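Local coordinates for holo-[acyl-carrier-protein] synthase (Helicobacter pylori, PDB 5XUK), which belongs to the 4'-phosphopantetheinyl transferase superfamily as an AcpS-type synthase, here assembled from three protein chains with coenzyme A bound, at residues A[47-52]-A[108-113]. Residues are numbered along the deposited sequence; the frame is centred on the assembly and turned at random.
Sequences FALKEA and AIAVVV. With COA (coenzyme A), chain B.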
loop_
_atom_site.group_PDB
_atom_site.type_symbol
_atom_site.label_atom_id
_atom_site.label_comp_id
_atom_site.label_asym_id
_atom_site.label_seq_id
_atom_site.Cartn_x
_atom_site.Cartn_y
_atom_site.Cartn_z
ATOM N N PHE A 47 11.193 -0.253 -9.973
ATOM C CA PHE A 47 11.729 -1.382 -9.231
ATOM C C PHE A 47 10.688 -1.888 -8.226
ATOM O O PHE A 47 10.416 -3.082 -8.157
ATOM C CB PHE A 47 12.994 -0.967 -8.489
ATOM C CG PHE A 47 13.714 -2.117 -7.849
ATOM C CD1 PHE A 47 14.635 -2.866 -8.577
ATOM C CD2 PHE A 47 13.459 -2.466 -6.519
ATOM C CE1 PHE A 47 15.291 -3.937 -7.992
ATOM C CE2 PHE A 47 14.119 -3.541 -5.925
ATOM C CZ PHE A 47 15.037 -4.273 -6.661
ATOM N N ALA A 48 10.080 -0.960 -7.480
ATOM C CA ALA A 48 9.129 -1.313 -6.436
ATOM C C ALA A 48 7.914 -1.975 -7.079
ATOM O O ALA A 48 7.379 -2.973 -6.569
ATOM C CB ALA A 48 8.742 -0.075 -5.630
ATOM N N LEU A 49 7.517 -1.465 -8.236
ATOM C CA LEU A 49 6.356 -2.010 -8.937
ATOM C C LEU A 49 6.597 -3.413 -9.465
ATOM O O LEU A 49 5.666 -4.208 -9.556
ATOM C CB LEU A 49 5.962 -1.078 -10.092
ATOM C CG LEU A 49 4.816 -1.505 -11.000
ATOM C CD1 LEU A 49 3.581 -1.698 -10.159
ATOM C CD2 LEU A 49 4.572 -0.456 -12.078
ATOM N N LYS A 50 7.833 -3.709 -9.862
ATOM C CA LYS A 50 8.140 -5.031 -10.386
ATOM C C LYS A 50 8.214 -6.028 -9.230
ATOM O O LYS A 50 7.678 -7.121 -9.296
ATOM C CB LYS A 50 9.445 -4.996 -11.179
ATOM C CG LYS A 50 9.317 -4.232 -12.492
ATOM C CD LYS A 50 10.327 -4.708 -13.541
ATOM C CE LYS A 50 10.211 -3.903 -14.841
ATOM N NZ LYS A 50 10.803 -4.588 -16.035
ATOM N N GLU A 51 8.883 -5.650 -8.163
ATOM C CA GLU A 51 8.826 -6.446 -6.943
ATOM C C GLU A 51 7.384 -6.719 -6.510
ATOM O O GLU A 51 7.030 -7.860 -6.254
ATOM C CB GLU A 51 9.585 -5.754 -5.833
ATOM C CG GLU A 51 11.083 -5.668 -6.059
ATOM C CD GLU A 51 11.781 -7.021 -5.990
ATOM O OE1 GLU A 51 13.014 -7.034 -5.776
ATOM O OE2 GLU A 51 11.106 -8.062 -6.137
ATOM N N ALA A 52 6.540 -5.682 -6.505
ATOM C CA ALA A 52 5.163 -5.793 -6.017
ATOM C C ALA A 52 4.352 -6.737 -6.880
ATOM O O ALA A 52 3.450 -7.435 -6.392
ATOM C CB ALA A 52 4.504 -4.418 -5.985
ATOM N N ALA A 108 9.958 5.091 -2.254
ATOM C CA ALA A 108 9.015 4.746 -3.309
ATOM C C ALA A 108 8.239 3.541 -2.850
ATOM O O ALA A 108 8.810 2.651 -2.232
ATOM C CB ALA A 108 9.754 4.407 -4.615
ATOM N N ILE A 109 6.963 3.476 -3.208
ATOM C CA ILE A 109 6.190 2.284 -2.976
ATOM C C ILE A 109 5.260 2.037 -4.110
ATOM O O ILE A 109 4.834 2.971 -4.792
ATOM C CB ILE A 109 5.322 2.374 -1.691
ATOM C CG1 ILE A 109 4.392 3.570 -1.728
ATOM C CG2 ILE A 109 6.210 2.522 -0.470
ATOM C CD1 ILE A 109 3.439 3.580 -0.551
ATOM N N ALA A 110 4.899 0.769 -4.264
ATOM C CA ALA A 110 4.068 0.316 -5.355
ATOM C C ALA A 110 3.218 -0.816 -4.851
ATOM O O ALA A 110 3.607 -1.535 -3.938
ATOM C CB ALA A 110 4.953 -0.186 -6.513
ATOM N N VAL A 111 2.109 -1.026 -5.533
ATOM C CA VAL A 111 1.160 -2.077 -5.208
ATOM C C VAL A 111 0.560 -2.570 -6.509
ATOM O O VAL A 111 0.406 -1.806 -7.461
ATOM C CB VAL A 111 0.016 -1.546 -4.299
ATOM C CG1 VAL A 111 -0.903 -0.593 -5.074
ATOM C CG2 VAL A 111 -0.745 -2.713 -3.692
ATOM N N VAL A 112 0.264 -3.859 -6.556
ATOM C CA VAL A 112 -0.309 -4.491 -7.741
ATOM C C VAL A 112 -1.400 -5.421 -7.290
ATOM O O VAL A 112 -1.219 -6.158 -6.314
ATOM C CB VAL A 112 0.759 -5.297 -8.519
ATOM C CG1 VAL A 112 0.124 -6.123 -9.634
ATOM C CG2 VAL A 112 1.824 -4.361 -9.069
ATOM N N VAL A 113 -2.526 -5.362 -7.987
ATOM C CA VAL A 113 -3.611 -6.323 -7.829
ATOM C C VAL A 113 -3.783 -7.153 -9.106
ATOM O O VAL A 113 -3.975 -6.608 -10.201
ATOM C CB VAL A 113 -4.934 -5.619 -7.508
ATOM C CG1 VAL A 113 -6.069 -6.629 -7.493
ATOM C CG2 VAL A 113 -4.845 -4.922 -6.161
HETATM N N1A COA B . 5.314 -14.099 -2.754
HETATM C C2A COA B . 4.780 -13.087 -2.038
HETATM N N3A COA B . 5.449 -12.457 -1.057
HETATM C C4A COA B . 6.698 -12.833 -0.732
HETATM C C5A COA B . 7.339 -13.930 -1.469
HETATM C C6A COA B . 6.556 -14.569 -2.542
HETATM N N6A COA B . 7.066 -15.587 -3.283
HETATM N N7A COA B . 8.561 -14.086 -0.937
HETATM C C8A COA B . 8.720 -13.165 0.052
HETATM N N9A COA B . 7.584 -12.426 0.170
HETATM C C1B COA B . 7.347 -11.358 1.148
HETATM C C2B COA B . 7.604 -11.892 2.561
HETATM O O2B COA B . 6.509 -11.640 3.442
HETATM C C3B COA B . 8.818 -11.141 3.055
HETATM O O3B COA B . 8.740 -10.740 4.420
HETATM P P3B COA B . 9.020 -11.766 5.650
HETATM O O7A COA B . 10.068 -12.722 5.118
HETATM O O8A COA B . 9.580 -10.893 6.742
HETATM O O9A COA B . 7.638 -12.348 5.890
HETATM C C4B COA B . 8.813 -9.923 2.167
HETATM O O4B COA B . 8.272 -10.309 0.905
HETATM C C5B COA B . 10.190 -9.326 2.007
HETATM O O5B COA B . 9.938 -7.940 2.053
HETATM P P1A COA B . 10.753 -6.904 1.185
HETATM O O1A COA B . 11.988 -6.680 2.031
HETATM O O2A COA B . 9.895 -5.744 0.739
HETATM O O3A COA B . 10.989 -7.758 -0.131
HETATM P P2A COA B . 12.194 -7.398 -1.120
HETATM O O4A COA B . 11.803 -6.207 -1.985
HETATM O O5A COA B . 13.461 -7.333 -0.286
HETATM O O6A COA B . 12.208 -8.762 -1.996
HETATM C CBP COA B . 11.320 -10.683 -3.240
HETATM C CCP COA B . 11.101 -9.676 -2.107
HETATM C CDP COA B . 11.022 -12.094 -2.759
HETATM C CEP COA B . 10.374 -10.359 -4.389
HETATM C CAP COA B . 12.796 -10.607 -3.676
HETATM O OAP COA B . 13.597 -11.387 -2.783
HETATM C C9P COA B . 13.060 -11.081 -5.072
HETATM O O9P COA B . 12.550 -12.106 -5.497
HETATM N N8P COA B . 13.897 -10.317 -5.778
#
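Within segments 47-52 and 108-113, on helix 40-56 and strand 107-114, the nearest CA atoms are those of Leu49 and Ala110, 4.8 Å apart. The axes of the two short segments approach to 6.6 Å, running in roughly the same direction at a crossing angle of -33°. So close an approach rests on small residues: Ala48, Ala52 and Ala110 all direct their CB atoms into the interface. The methyl of Ala110 presses against the helix backbone itself, its CB 3.3 Å from CA of Leu49, and also touches CB of Ala48 at 3.9 Å. One turn on, Ala52 sets its CB over the strand backbone, 3.6 Å from O of Ala110, and its methyl also meets CG2 of Val112. Leu49 reaches along the sheet with CG anti to its backbone N (chi1 177°), and its CD1 meets CG2 of Val112 in a tight 3.4 Å contact, the two side chains crossing at about a right angle. The same two side chains also pack on strand 97-104, Leu49 on Ala99 and Ile101, Val112 on Leu97. No hydrogen bond joins helix and strand; the strand's backbone is instead bonded to strands 2-8 and 97-104 on its two flanks. Ile109 and Val111 point away from the helix and pack on Ile4 and Ile2 of the second subunit. On another side of the helix, Glu51 turns from the strand toward coenzyme A, its chain bent at chi2 (-69°), and OE1 accepts a weak 3.4 Å hydrogen bond from N8P of the ligand. The buried middle of helix 40-56 (residues 47-52) thus packs on the central strand of a three-stranded antiparallel sheet, an alpha+beta core whose opposite sheet face meets a neighbouring subunit, as in the trimeric AcpS-type members of this superfamily.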